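Local atomic coordinates of endo-1,4-beta-mannanase (Eisenia fetida, PDB entry 5Y6T), a protein that probably hydrolyses internal beta-1,4-mannosidic bonds of mannan polysaccharides, acting as a cold-adapted glycoside hydrolase of family GH5. Residues 24-30 with 63-69; 111-115 with 157-161; 308-313 with 343-348; 38-44 with 98-102; 260-265 with 287-291. All coordinates share one frame; numbering follows the deposited sequence.

Contact 1: residues 24-30 with 63-69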
# COMPACT_ATOMS: atom_id res chain seq x y z
N MET A 24 -1.84 1.60 12.68
CA MET A 24 -1.32 2.64 11.81
C MET A 24 -2.44 3.63 11.46
O MET A 24 -3.34 3.33 10.67
CB MET A 24 -0.78 2.01 10.49
CG MET A 24 0.31 0.99 10.70
SD MET A 24 1.86 1.69 11.30
CE MET A 24 1.67 1.45 13.08
N SER A 25 -2.36 4.83 12.02
CA SER A 25 -3.34 5.86 11.80
C SER A 25 -2.72 7.01 11.04
O SER A 25 -1.75 7.54 11.49
CB SER A 25 -3.90 6.38 13.11
OG SER A 25 -4.83 7.42 12.94
N GLY A 26 -3.20 7.31 9.85
CA GLY A 26 -2.54 8.30 9.05
C GLY A 26 -3.21 8.57 7.74
O GLY A 26 -4.41 8.40 7.62
N MET A 27 -2.46 9.12 6.80
CA MET A 27 -3.01 9.48 5.49
C MET A 27 -2.19 8.90 4.38
O MET A 27 -0.96 8.82 4.48
CB MET A 27 -3.04 11.03 5.31
CG MET A 27 -3.80 11.75 6.40
SD MET A 27 -3.94 13.52 5.92
CE MET A 27 -4.38 14.28 7.47
N ASN A 28 -2.89 8.57 3.30
CA ASN A 28 -2.23 8.47 2.05
C ASN A 28 -1.78 9.88 1.67
O ASN A 28 -2.59 10.81 1.80
CB ASN A 28 -3.17 7.98 0.96
CG ASN A 28 -3.51 6.53 1.09
OD1 ASN A 28 -2.86 5.70 0.48
ND2 ASN A 28 -4.59 6.23 1.81
N ILE A 29 -0.56 10.02 1.20
CA ILE A 29 -0.09 11.37 0.69
C ILE A 29 -0.98 11.78 -0.52
O ILE A 29 -1.52 12.89 -0.48
CB ILE A 29 1.41 11.53 0.51
CG1 ILE A 29 2.10 11.18 1.81
CG2 ILE A 29 1.79 12.93 0.06
CD1 ILE A 29 1.57 11.89 3.02
N ALA A 30 -1.18 10.95 -1.54
CA ALA A 30 -0.33 9.81 -1.93
C ALA A 30 0.90 10.23 -2.77
O ALA A 30 1.81 9.45 -3.02
CB ALA A 30 -1.11 8.78 -2.65
N GLY A 63 -1.41 11.63 13.78
CA GLY A 63 -1.19 10.43 12.97
C GLY A 63 0.17 9.88 13.28
O GLY A 63 1.08 10.59 13.79
N ASN A 64 0.35 8.64 12.90
CA ASN A 64 1.65 7.98 13.09
C ASN A 64 2.21 7.31 11.87
O ASN A 64 3.18 6.57 11.99
CB ASN A 64 1.55 6.96 14.24
CG ASN A 64 0.57 5.82 13.96
OD1 ASN A 64 0.24 5.54 12.76
ND2 ASN A 64 0.04 5.22 15.03
N SER A 65 1.59 7.54 10.73
CA SER A 65 1.97 6.84 9.54
C SER A 65 1.46 7.52 8.32
O SER A 65 0.58 8.39 8.36
CB SER A 65 1.48 5.39 9.63
OG SER A 65 0.07 5.36 9.87
N LEU A 66 1.99 7.06 7.18
CA LEU A 66 1.61 7.56 5.89
C LEU A 66 1.88 6.55 4.80
O LEU A 66 2.77 5.72 4.93
CB LEU A 66 2.27 8.93 5.59
CG LEU A 66 3.77 8.99 5.33
CD1 LEU A 66 4.18 8.60 3.90
CD2 LEU A 66 4.28 10.32 5.74
N ARG A 67 1.16 6.66 3.71
CA ARG A 67 1.36 5.85 2.51
C ARG A 67 1.67 6.75 1.34
O ARG A 67 0.96 7.70 1.08
CB ARG A 67 0.10 5.01 2.23
CG ARG A 67 0.16 4.07 1.02
CD ARG A 67 -1.02 3.11 1.14
NE ARG A 67 -1.17 2.20 -0.00
CZ ARG A 67 -2.04 2.37 -1.00
NH1 ARG A 67 -2.76 3.50 -1.15
NH2 ARG A 67 -2.13 1.40 -1.91
N ILE A 68 2.74 6.45 0.64
CA ILE A 68 3.23 7.30 -0.44
C ILE A 68 3.64 6.45 -1.64
O ILE A 68 4.15 5.31 -1.53
CB ILE A 68 4.43 8.16 0.03
CG1 ILE A 68 4.76 9.22 -1.05
CG2 ILE A 68 5.66 7.32 0.43
CD1 ILE A 68 5.50 10.42 -0.50
N TRP A 69 3.44 7.00 -2.82
CA TRP A 69 3.62 6.26 -4.07
C TRP A 69 4.83 6.75 -4.82
O TRP A 69 5.12 7.97 -4.82
CB TRP A 69 2.42 6.42 -4.96
CG TRP A 69 1.09 5.92 -4.47
CD1 TRP A 69 0.77 5.43 -3.22
CD2 TRP A 69 -0.10 5.87 -5.23
NE1 TRP A 69 -0.59 5.12 -3.17
CE2 TRP A 69 -1.14 5.37 -4.40
CE3 TRP A 69 -0.44 6.22 -6.55
CZ2 TRP A 69 -2.46 5.21 -4.85
CZ3 TRP A 69 -1.73 6.03 -6.99
CH2 TRP A 69 -2.73 5.54 -6.15
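Ala30 and Trp69 meet at the tight end of this contact, the methyl CB of Ala30 lying over the indole face, 3.7 Å from the centroid of the five-membered ring of Trp69. Beside this stack the backbones are tied by Trp69 N to Ala30 O (2.9 Å), just after a cis peptide bond that turns the chain at Ala30. Two residues back, Asn28 and Arg67 run side by side in the same direction. Arg67 is extended from CG to NE, which carries NH1 to Asn28 OD1 (2.7 Å); the acceptor lies in the guanidinium plane, although the amide itself is turned 88° against it. Trp69 NE1 sits over one guanidinium face, and salt bridges to Glu163 and Glu297 hold the group from the barrel interior. Strands 20-28 and 65-72 are parallel neighbours joined through helix 42-60, a beta-alpha-beta unit of the (beta/alpha)8 barrel expected of GH5 enzymes. On the outward face Ile29 CG1 packs on Leu66 CD1 (3.9 Å). The pairing slackens at Gly26, although the region stays buried: Met27 N reaches Ser65 O only weakly (3.5 Å), and any side chain at Gly26 would run into that same oxygen. Beyond the slack, Asn64 grips Ser25 twice: its backbone N binds Ser25 O, and its OD1 accepts Ser25 N (2.8 Å) and Ser65 OG, while its ND2 turns to Ile360 O and Phe23 O.

Contact 2: residues 111-115 with 157-161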
# COMPACT_ATOMS: atom_id res chain seq x y z
N VAL A 111 6.93 8.97 12.63
CA VAL A 111 5.96 8.55 11.60
C VAL A 111 6.54 7.40 10.77
O VAL A 111 7.68 7.47 10.31
CB VAL A 111 5.67 9.73 10.68
CG1 VAL A 111 4.87 9.37 9.46
CG2 VAL A 111 5.01 10.85 11.46
N LEU A 112 5.76 6.33 10.67
CA LEU A 112 6.06 5.17 9.86
C LEU A 112 5.60 5.36 8.42
O LEU A 112 4.45 5.74 8.15
CB LEU A 112 5.38 3.95 10.47
CG LEU A 112 6.12 3.43 11.74
CD1 LEU A 112 5.26 2.48 12.57
CD2 LEU A 112 7.45 2.78 11.38
N VAL A 113 6.47 5.04 7.49
CA VAL A 113 6.27 5.26 6.05
C VAL A 113 6.04 3.94 5.33
O VAL A 113 6.82 3.00 5.49
CB VAL A 113 7.50 5.95 5.47
CG1 VAL A 113 7.41 6.12 3.96
CG2 VAL A 113 7.62 7.38 6.08
N PHE A 114 5.00 3.90 4.51
CA PHE A 114 4.68 2.77 3.66
C PHE A 114 4.82 3.21 2.22
O PHE A 114 4.15 4.15 1.79
CB PHE A 114 3.31 2.20 4.00
CG PHE A 114 3.25 1.64 5.42
CD1 PHE A 114 3.15 2.49 6.54
CD2 PHE A 114 3.43 0.30 5.66
CE1 PHE A 114 3.15 1.99 7.86
CE2 PHE A 114 3.42 -0.19 6.96
CZ PHE A 114 3.34 0.66 8.06
N ILE A 115 5.65 2.50 1.50
CA ILE A 115 6.12 2.90 0.14
C ILE A 115 5.54 1.99 -0.92
O ILE A 115 5.79 0.79 -0.89
CB ILE A 115 7.66 2.90 0.02
CG1 ILE A 115 8.31 3.71 1.16
CG2 ILE A 115 8.09 3.45 -1.33
CD1 ILE A 115 9.81 3.57 1.25
N VAL A 157 14.61 3.18 10.41
CA VAL A 157 13.64 2.77 11.42
C VAL A 157 12.21 3.20 11.10
O VAL A 157 11.25 2.52 11.45
CB VAL A 157 14.07 3.27 12.80
CG1 VAL A 157 13.06 2.86 13.84
CG2 VAL A 157 15.39 2.56 13.13
N ALA A 158 12.07 4.31 10.41
CA ALA A 158 10.74 4.81 10.01
C ALA A 158 10.18 4.11 8.78
O ALA A 158 9.08 4.53 8.32
CB ALA A 158 10.77 6.30 9.75
N LEU A 159 10.89 3.14 8.20
CA LEU A 159 10.35 2.42 7.03
C LEU A 159 9.39 1.38 7.59
O LEU A 159 9.82 0.35 8.11
CB LEU A 159 11.44 1.78 6.23
CG LEU A 159 11.18 0.99 4.95
CD1 LEU A 159 9.89 1.39 4.27
CD2 LEU A 159 12.39 1.07 4.00
N GLY A 160 8.12 1.62 7.49
CA GLY A 160 7.15 0.67 8.00
C GLY A 160 6.97 -0.54 7.12
O GLY A 160 6.86 -1.68 7.65
N GLY A 161 6.92 -0.30 5.82
CA GLY A 161 6.81 -1.35 4.87
C GLY A 161 6.76 -0.93 3.42
O GLY A 161 6.67 0.26 3.12
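Phe114 lays one ring face over Gly160, whose CA stands 4.1 Å from the ring centroid of Phe114, offset toward the rim. The two residues belong to neighbouring parallel strands, 112-119 and 159-163, of the beta barrel, and the register slips by one residue between Val113 and Phe114 in a beta bulge. The slip leaves a single carbonyl serving two donors: Val113 O takes Gly160 N at 2.8 Å and, weakly, Gly161 N. Bare glycines suit this place, since a CB on Gly160 would collide with Phe114 CZ. With CG anti to its own carbonyl carbon (chi1 -63°), Phe114 brings its ring over Gly160, and Met24 of strand 20-28 and Trp324 of strand 322-325 also meet the ring. Leu112 approaches the same strand from the Phe114 side, its CD2 4.0 Å from Gly160 CA. Val113 and Leu159 point to the other side of the sheet, and the end of Ile115 meets Leu159 at about a right angle; their CD1 atoms touch in the conformer modelled for Leu159, a detail that stays doubtful because a second one exists. Regular pairing resumes on either side of the bulge, Val113 N binding Ala158 O (2.8 Å) before it and Ile115 N reaching Gly161 O at 2.9 Å beyond it.

Contact 3: residues 308-313 with 343-348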
# COMPACT_ATOMS: atom_id res chain seq x y z
N ILE A 308 -15.74 11.26 8.83
CA ILE A 308 -14.34 10.80 8.91
C ILE A 308 -14.02 10.19 10.30
O ILE A 308 -13.28 9.19 10.43
CB ILE A 308 -13.36 11.95 8.60
CG1 ILE A 308 -11.95 11.36 8.34
CG2 ILE A 308 -13.33 13.04 9.70
CD1 ILE A 308 -11.80 10.78 6.96
N THR A 309 -14.56 10.77 11.37
CA THR A 309 -14.30 10.24 12.70
C THR A 309 -14.95 8.87 12.87
O THR A 309 -14.38 8.00 13.53
CB THR A 309 -14.79 11.28 13.74
OG1 THR A 309 -13.92 12.43 13.65
CG2 THR A 309 -14.76 10.73 15.12
N ASP A 310 -16.18 8.72 12.36
CA ASP A 310 -16.84 7.42 12.37
C ASP A 310 -15.96 6.32 11.70
O ASP A 310 -15.92 5.18 12.18
CB ASP A 310 -18.16 7.45 11.61
CG ASP A 310 -19.27 8.21 12.33
OD1 ASP A 310 -19.22 8.39 13.59
OD2 ASP A 310 -20.13 8.68 11.55
N GLN A 311 -15.31 6.69 10.61
CA GLN A 311 -14.56 5.75 9.84
C GLN A 311 -13.29 5.35 10.59
O GLN A 311 -13.02 4.15 10.77
CB GLN A 311 -14.27 6.36 8.49
CG GLN A 311 -15.47 6.62 7.60
CD GLN A 311 -15.19 7.44 6.38
OE1 GLN A 311 -14.43 8.43 6.42
NE2 GLN A 311 -15.77 7.04 5.23
N PHE A 312 -12.50 6.31 11.07
CA PHE A 312 -11.31 5.97 11.89
C PHE A 312 -11.70 5.22 13.14
O PHE A 312 -11.00 4.22 13.53
CB PHE A 312 -10.52 7.18 12.30
CG PHE A 312 -9.60 7.69 11.20
CD1 PHE A 312 -10.04 8.59 10.26
CD2 PHE A 312 -8.26 7.32 11.21
CE1 PHE A 312 -9.19 9.07 9.26
CE2 PHE A 312 -7.39 7.76 10.21
CZ PHE A 312 -7.83 8.69 9.26
N ASP A 313 -12.82 5.60 13.75
CA ASP A 313 -13.26 4.90 14.95
C ASP A 313 -13.56 3.41 14.66
O ASP A 313 -13.25 2.55 15.46
CB ASP A 313 -14.49 5.60 15.62
CG ASP A 313 -14.72 5.07 17.03
OD1 ASP A 313 -13.92 5.47 17.93
OD2 ASP A 313 -15.58 4.18 17.21
N GLN A 343 -9.24 15.53 11.29
CA GLN A 343 -10.23 15.27 12.40
C GLN A 343 -10.20 13.81 12.80
O GLN A 343 -10.36 13.44 13.96
CB GLN A 343 -11.63 15.70 12.03
CG GLN A 343 -11.75 17.18 11.70
CD GLN A 343 -13.21 17.47 11.27
OE1 GLN A 343 -13.67 17.01 10.25
NE2 GLN A 343 -13.93 18.15 12.12
N GLY A 344 -10.05 12.93 11.83
CA GLY A 344 -9.92 11.53 12.18
C GLY A 344 -8.67 11.16 12.88
O GLY A 344 -8.74 10.35 13.77
N LEU A 345 -7.54 11.75 12.46
CA LEU A 345 -6.30 11.55 13.18
C LEU A 345 -6.45 12.04 14.61
O LEU A 345 -6.05 11.37 15.56
CB LEU A 345 -5.13 12.22 12.50
CG LEU A 345 -4.90 11.80 11.03
CD1 LEU A 345 -3.63 12.47 10.59
CD2 LEU A 345 -4.83 10.29 10.93
N ASN A 346 -7.04 13.23 14.76
CA ASN A 346 -7.24 13.77 16.09
C ASN A 346 -7.99 12.82 16.99
O ASN A 346 -7.65 12.61 18.15
CB ASN A 346 -8.03 15.08 16.10
CG ASN A 346 -7.40 16.27 15.36
OD1 ASN A 346 -8.18 17.17 15.01
ND2 ASN A 346 -6.11 16.29 15.08
N HIS A 347 -9.03 12.22 16.45
CA HIS A 347 -9.87 11.31 17.21
C HIS A 347 -9.13 10.10 17.81
O HIS A 347 -9.43 9.67 18.93
CB HIS A 347 -11.00 10.82 16.34
CG HIS A 347 -11.88 9.82 17.01
ND1 HIS A 347 -12.68 10.12 18.09
CD2 HIS A 347 -12.07 8.49 16.75
CE1 HIS A 347 -13.33 9.03 18.48
NE2 HIS A 347 -12.97 8.02 17.69
N LEU A 348 -8.16 9.56 17.09
CA LEU A 348 -7.38 8.40 17.59
C LEU A 348 -6.20 8.74 18.46
O LEU A 348 -5.62 7.87 19.10
CB LEU A 348 -6.94 7.44 16.48
CG LEU A 348 -8.14 6.86 15.74
CD1 LEU A 348 -7.62 5.88 14.72
CD2 LEU A 348 -9.15 6.17 16.65
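Gln343 opens the contact by bringing its CB to Ile308 CG2 (3.9 Å), near the surface of a helix pair, 308-317 with 338-348, that packs on the outside of the barrel. The two short segments cross at -46°, with axes 8.2 Å apart at their closest. Such closeness depends on Gly344: its CA lies 3.5 Å from Phe312 CD1, where a CB would clash, and its carbonyl group spreads over one face of the Phe312 ring. Leu345 leaves its helix pointing away, yet CD2 reaches back to Phe312 CE2 (3.7 Å), while its neighbours Ser25 and Met27 lie on the strand beneath. A chi1 of 177° turns the His347 imidazole away from the backbone N and across to the other helix. There Thr309 CG2 sits over one ring face in the modelled conformer, a placement left doubtful by an alternate one. NE2 of His347 gives a nearly straight bond to Asp313 OD1 (2.7 Å). A phenylalanine in its place would probably leave the Asp313 carboxylate without its ring N-H partner. Leu348 finishes the segment against the edge of the Phe312 ring, CD1 standing 3.8 Å from Phe312 CD2.

Contact 4: residues 38-44 with 98-102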
# COMPACT_ATOMS: atom_id res chain seq x y z
N PHE A 38 10.20 11.30 -6.22
CA PHE A 38 11.50 10.72 -5.91
C PHE A 38 12.25 10.35 -7.17
O PHE A 38 11.67 9.85 -8.12
CB PHE A 38 11.28 9.48 -5.01
CG PHE A 38 10.51 9.80 -3.75
CD1 PHE A 38 11.10 10.29 -2.63
CD2 PHE A 38 9.13 9.56 -3.70
CE1 PHE A 38 10.39 10.59 -1.49
CE2 PHE A 38 8.41 9.81 -2.57
CZ PHE A 38 9.00 10.32 -1.45
N GLY A 39 13.56 10.52 -7.16
CA GLY A 39 14.31 10.22 -8.36
C GLY A 39 14.47 11.48 -9.25
O GLY A 39 13.75 12.50 -9.10
N ASN A 40 15.46 11.39 -10.12
CA ASN A 40 15.76 12.46 -11.12
C ASN A 40 15.92 13.84 -10.49
O ASN A 40 15.59 14.86 -11.09
CB ASN A 40 14.77 12.41 -12.26
CG ASN A 40 14.87 11.10 -13.04
OD1 ASN A 40 15.98 10.55 -13.20
ND2 ASN A 40 13.75 10.62 -13.56
N GLY A 41 16.49 13.84 -9.28
CA GLY A 41 16.78 15.08 -8.51
C GLY A 41 15.56 15.92 -8.12
O GLY A 41 15.71 17.09 -7.68
N GLN A 42 14.36 15.32 -8.13
CA GLN A 42 13.14 16.02 -7.88
C GLN A 42 12.95 16.38 -6.43
O GLN A 42 12.36 17.37 -6.10
CB GLN A 42 11.94 15.23 -8.44
CG GLN A 42 11.97 15.16 -9.94
CD GLN A 42 12.13 16.54 -10.60
OE1 GLN A 42 11.22 17.37 -10.51
NE2 GLN A 42 13.26 16.76 -11.24
N TYR A 43 13.44 15.53 -5.54
CA TYR A 43 13.19 15.74 -4.15
C TYR A 43 13.95 17.00 -3.71
O TYR A 43 13.38 17.87 -3.05
CB TYR A 43 13.64 14.48 -3.35
CG TYR A 43 13.24 14.48 -1.91
CD1 TYR A 43 12.03 13.93 -1.50
CD2 TYR A 43 14.07 14.99 -0.92
CE1 TYR A 43 11.68 13.92 -0.16
CE2 TYR A 43 13.70 15.02 0.40
CZ TYR A 43 12.51 14.42 0.78
OH TYR A 43 12.11 14.43 2.13
N ASP A 44 15.25 17.08 -4.06
CA ASP A 44 16.00 18.28 -3.68
C ASP A 44 15.55 19.53 -4.42
O ASP A 44 15.53 20.59 -3.80
CB ASP A 44 17.48 18.13 -3.94
CG ASP A 44 18.14 17.21 -3.01
OD1 ASP A 44 17.67 17.02 -1.86
OD2 ASP A 44 19.12 16.63 -3.46
N ASP A 98 16.83 10.19 -2.00
CA ASP A 98 15.65 11.00 -1.81
C ASP A 98 14.75 10.35 -0.76
O ASP A 98 14.30 10.99 0.17
CB ASP A 98 14.85 11.19 -3.11
CG ASP A 98 15.61 11.96 -4.19
OD1 ASP A 98 16.56 12.66 -3.82
OD2 ASP A 98 15.21 11.87 -5.40
N LEU A 99 14.45 9.06 -0.94
CA LEU A 99 13.65 8.36 0.05
C LEU A 99 14.32 8.33 1.45
O LEU A 99 13.64 8.36 2.47
CB LEU A 99 13.38 6.94 -0.40
CG LEU A 99 12.36 6.78 -1.48
CD1 LEU A 99 12.50 5.46 -2.19
CD2 LEU A 99 10.95 6.97 -0.92
N ALA A 100 15.65 8.18 1.46
CA ALA A 100 16.45 8.25 2.68
C ALA A 100 16.17 9.53 3.44
O ALA A 100 15.98 9.46 4.61
CB ALA A 100 17.97 7.99 2.44
N GLN A 101 16.23 10.66 2.76
CA GLN A 101 15.99 11.98 3.38
C GLN A 101 14.56 11.99 3.97
O GLN A 101 14.34 12.39 5.12
CB GLN A 101 16.10 13.07 2.34
CG GLN A 101 17.49 13.45 1.85
CD GLN A 101 17.44 14.72 1.01
OE1 GLN A 101 17.05 15.78 1.50
NE2 GLN A 101 17.65 14.57 -0.31
N PHE A 102 13.62 11.47 3.19
CA PHE A 102 12.19 11.47 3.59
C PHE A 102 12.02 10.60 4.86
O PHE A 102 11.44 11.03 5.86
CB PHE A 102 11.36 10.94 2.43
CG PHE A 102 9.88 10.96 2.68
CD1 PHE A 102 9.19 12.16 2.67
CD2 PHE A 102 9.18 9.78 2.77
CE1 PHE A 102 7.83 12.21 2.84
CE2 PHE A 102 7.81 9.81 2.92
CZ PHE A 102 7.12 11.02 2.93
O HOH W 1 16.71 14.97 -5.34
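Tyr43 and Asp98 slide past each other in opposite directions where the start of helix 42-60 meets helix 95-108, consecutive outer helices of the barrel. Aromatic and apolar contacts fill the inner part. Leu99 CD2 sits over the centre of the Phe38 ring, 3.7 Å from the Phe38 ring centroid. Phe38 in turn directs its edge at the face of Phe102, a T-shaped pair with planes at 72°. The Tyr43 ring swings out between the two helices on a trans first torsion (chi1 -171°): Asp98 O lies over its centre, Gln101 OE1 is at its edge, and the hydroxyl comes beside Phe102, with Tyr43 OH 3.3 Å from Phe102 CA. That hydroxyl is bound by Glu52. Replacing the ring by an alanine is likely to leave Glu52 without this partner and open a gap against helix 95-108, beside Asp98, Gln101 and Phe102. Direct hydrogen bonds form a second group. Asp98 OD2 uses its anti lone pair for Gly39 N (2.8 Å) and is also bound to Thr94, so the carboxylate holds the start of the type I' turn from Gly39 to Gln42. Toward solvent Gln101 NE2 donates to Asp44 OD1 (2.9 Å), meeting the carboxylate from its syn side while the acceptor stays near the amide plane. The third kind is water-mediated: one water accepts from Asp44 N (2.9 Å) and donates to Asp98 OD1 (2.8 Å).

Contact 5: residues 260-265 with 287-291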
# COMPACT_ATOMS: atom_id res chain seq x y z
N ILE A 260 2.99 -11.66 1.61
CA ILE A 260 2.79 -10.37 2.26
C ILE A 260 2.54 -10.56 3.76
O ILE A 260 2.37 -11.72 4.19
CB ILE A 260 1.72 -9.54 1.59
CG1 ILE A 260 0.34 -10.11 1.80
CG2 ILE A 260 2.10 -9.34 0.18
CD1 ILE A 260 -0.80 -9.24 1.30
N ASP A 261 2.59 -9.50 4.54
CA ASP A 261 2.49 -9.59 5.96
C ASP A 261 1.20 -9.10 6.52
O ASP A 261 0.80 -9.60 7.59
CB ASP A 261 3.62 -8.80 6.61
CG ASP A 261 4.96 -9.37 6.24
OD1 ASP A 261 5.34 -10.44 6.84
OD2 ASP A 261 5.59 -8.85 5.28
N PHE A 262 0.61 -8.06 5.89
CA PHE A 262 -0.76 -7.64 6.22
C PHE A 262 -1.57 -7.33 4.97
O PHE A 262 -1.07 -6.81 3.96
CB PHE A 262 -0.86 -6.57 7.30
CG PHE A 262 -0.29 -5.20 6.95
CD1 PHE A 262 -1.04 -4.26 6.29
CD2 PHE A 262 0.99 -4.85 7.34
CE1 PHE A 262 -0.58 -2.98 6.07
CE2 PHE A 262 1.48 -3.58 7.08
CZ PHE A 262 0.70 -2.66 6.43
N TYR A 263 -2.80 -7.79 5.03
CA TYR A 263 -3.83 -7.48 4.01
C TYR A 263 -4.20 -5.96 4.15
O TYR A 263 -3.93 -5.29 5.18
CB TYR A 263 -5.05 -8.36 4.17
CG TYR A 263 -4.74 -9.81 3.95
CD1 TYR A 263 -4.31 -10.29 2.71
CD2 TYR A 263 -4.87 -10.72 4.96
CE1 TYR A 263 -4.01 -11.61 2.52
CE2 TYR A 263 -4.56 -12.08 4.76
CZ TYR A 263 -4.11 -12.51 3.52
OH TYR A 263 -3.83 -13.82 3.21
N GLN A 264 -4.76 -5.44 3.06
CA GLN A 264 -5.09 -4.03 3.02
C GLN A 264 -6.26 -3.85 2.06
O GLN A 264 -6.12 -4.11 0.88
CB GLN A 264 -3.86 -3.24 2.55
CG GLN A 264 -4.15 -1.77 2.34
CD GLN A 264 -3.07 -0.95 1.69
OE1 GLN A 264 -3.37 0.11 1.10
NE2 GLN A 264 -1.87 -1.43 1.70
N MET A 265 -7.41 -3.47 2.57
CA MET A 265 -8.58 -3.25 1.78
C MET A 265 -8.89 -1.79 1.73
O MET A 265 -8.96 -1.14 2.75
CB MET A 265 -9.77 -3.94 2.47
CG MET A 265 -9.60 -5.45 2.49
SD MET A 265 -11.01 -6.10 3.34
CE MET A 265 -10.83 -7.85 3.13
N TYR A 287 -13.85 -11.42 8.01
CA TYR A 287 -13.10 -11.80 6.85
C TYR A 287 -12.30 -13.09 7.02
O TYR A 287 -11.80 -13.66 6.00
CB TYR A 287 -12.16 -10.68 6.38
CG TYR A 287 -12.82 -9.42 5.96
CD1 TYR A 287 -13.82 -9.46 5.00
CD2 TYR A 287 -12.44 -8.21 6.47
CE1 TYR A 287 -14.45 -8.27 4.58
CE2 TYR A 287 -13.02 -7.03 6.04
CZ TYR A 287 -14.01 -7.06 5.10
OH TYR A 287 -14.60 -5.85 4.70
N ASN A 288 -12.14 -13.54 8.26
CA ASN A 288 -11.42 -14.77 8.63
C ASN A 288 -10.02 -14.89 7.93
O ASN A 288 -9.73 -15.85 7.16
CB ASN A 288 -12.24 -16.02 8.32
CG ASN A 288 -11.66 -17.21 9.05
OD1 ASN A 288 -10.98 -17.03 10.06
ND2 ASN A 288 -11.78 -18.37 8.45
N LEU A 289 -9.24 -13.83 8.08
CA LEU A 289 -7.92 -13.72 7.47
C LEU A 289 -6.83 -14.29 8.34
O LEU A 289 -6.94 -14.26 9.57
CB LEU A 289 -7.61 -12.22 7.15
CG LEU A 289 -8.62 -11.56 6.23
CD1 LEU A 289 -8.45 -10.04 6.17
CD2 LEU A 289 -8.63 -12.15 4.84
N ASP A 290 -5.78 -14.74 7.67
CA ASP A 290 -4.53 -15.21 8.27
C ASP A 290 -3.42 -14.20 8.46
O ASP A 290 -2.25 -14.57 8.74
CB ASP A 290 -4.01 -16.48 7.54
CG ASP A 290 -3.65 -16.23 6.07
OD1 ASP A 290 -3.91 -15.12 5.58
OD2 ASP A 290 -3.35 -17.21 5.32
N LYS A 291 -3.77 -12.90 8.35
CA LYS A 291 -2.85 -11.76 8.56
C LYS A 291 -3.75 -10.65 9.05
O LYS A 291 -4.96 -10.63 8.77
CB LYS A 291 -2.22 -11.31 7.23
CG LYS A 291 -1.52 -12.45 6.48
CD LYS A 291 -0.94 -11.94 5.16
CE LYS A 291 -0.48 -13.04 4.21
NZ LYS A 291 0.57 -13.88 4.77
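Tyr263 is gripped along its ring by three successive residues, Leu289, Asp290 and Lys291, where the loop that precedes strand 293-297 folds back along strand 262-266 of the barrel. Its hydroxyl gives a hydrogen bond to the syn lone pair of Asp290 OD1 (2.7 Å from Tyr263 OH), with carboxylate and ring planes only 5° apart. Over one face of the ring runs the lysine chain, Lys291 CD standing 3.9 Å from the Tyr263 ring centroid. Having crossed the tyrosine, Lys291 bends at its last torsion (chi4 -61°), which turns NZ to Ile260 O at 2.9 Å, the ammonium lying tilted from the plane of that carbonyl. Leu289 adds its CB against Tyr263 CD2 (3.8 Å). Farther along, Met265 and Tyr287 make a Met-aromatic contact: extended beyond CG, the methionine sets its terminal methyl over the centre of the ring, with Met265 CE 3.5 Å from the Tyr287 centroid, while SD lies nearer the rim at Tyr287 CE2. The next shell fixes these groups. Tyr287 is held by its hydroxyl at Ser277 O and by its backbone O at Thr235. Backbone bonds from Tyr263 to Pro292 and Asn294 bring strand 293-297 in directly after the loop. At the far end of the lysine, Asp246 OD1 is the outer partner, forming a salt bridge with Lys291 NZ.

Contacts 1, 2 and 5 all reach the barrel sheet, whereas contacts 3 and 4 join helices around it. Contacts 1 and 2 are buried strand pairs that share a sheet, strand 65-72 lying next to 112-119 with Leu66 O 2.9 Å from Phe114 N; in both a glycine, Gly26 or Gly160, sits where a CB would clash. Contact 5 is only partly buried and relies on side chains from a loop, with charge at its outer end. Contact 4 covers the 65-72 strand with phenylalanines, Phe38 CE2 lying 3.6 Å from Ile68 CD1, yet turns polar at its outer edge. Contact 3 backs the 20-28 strand through its leucines and keeps its histidine-carboxylate bond toward the surface.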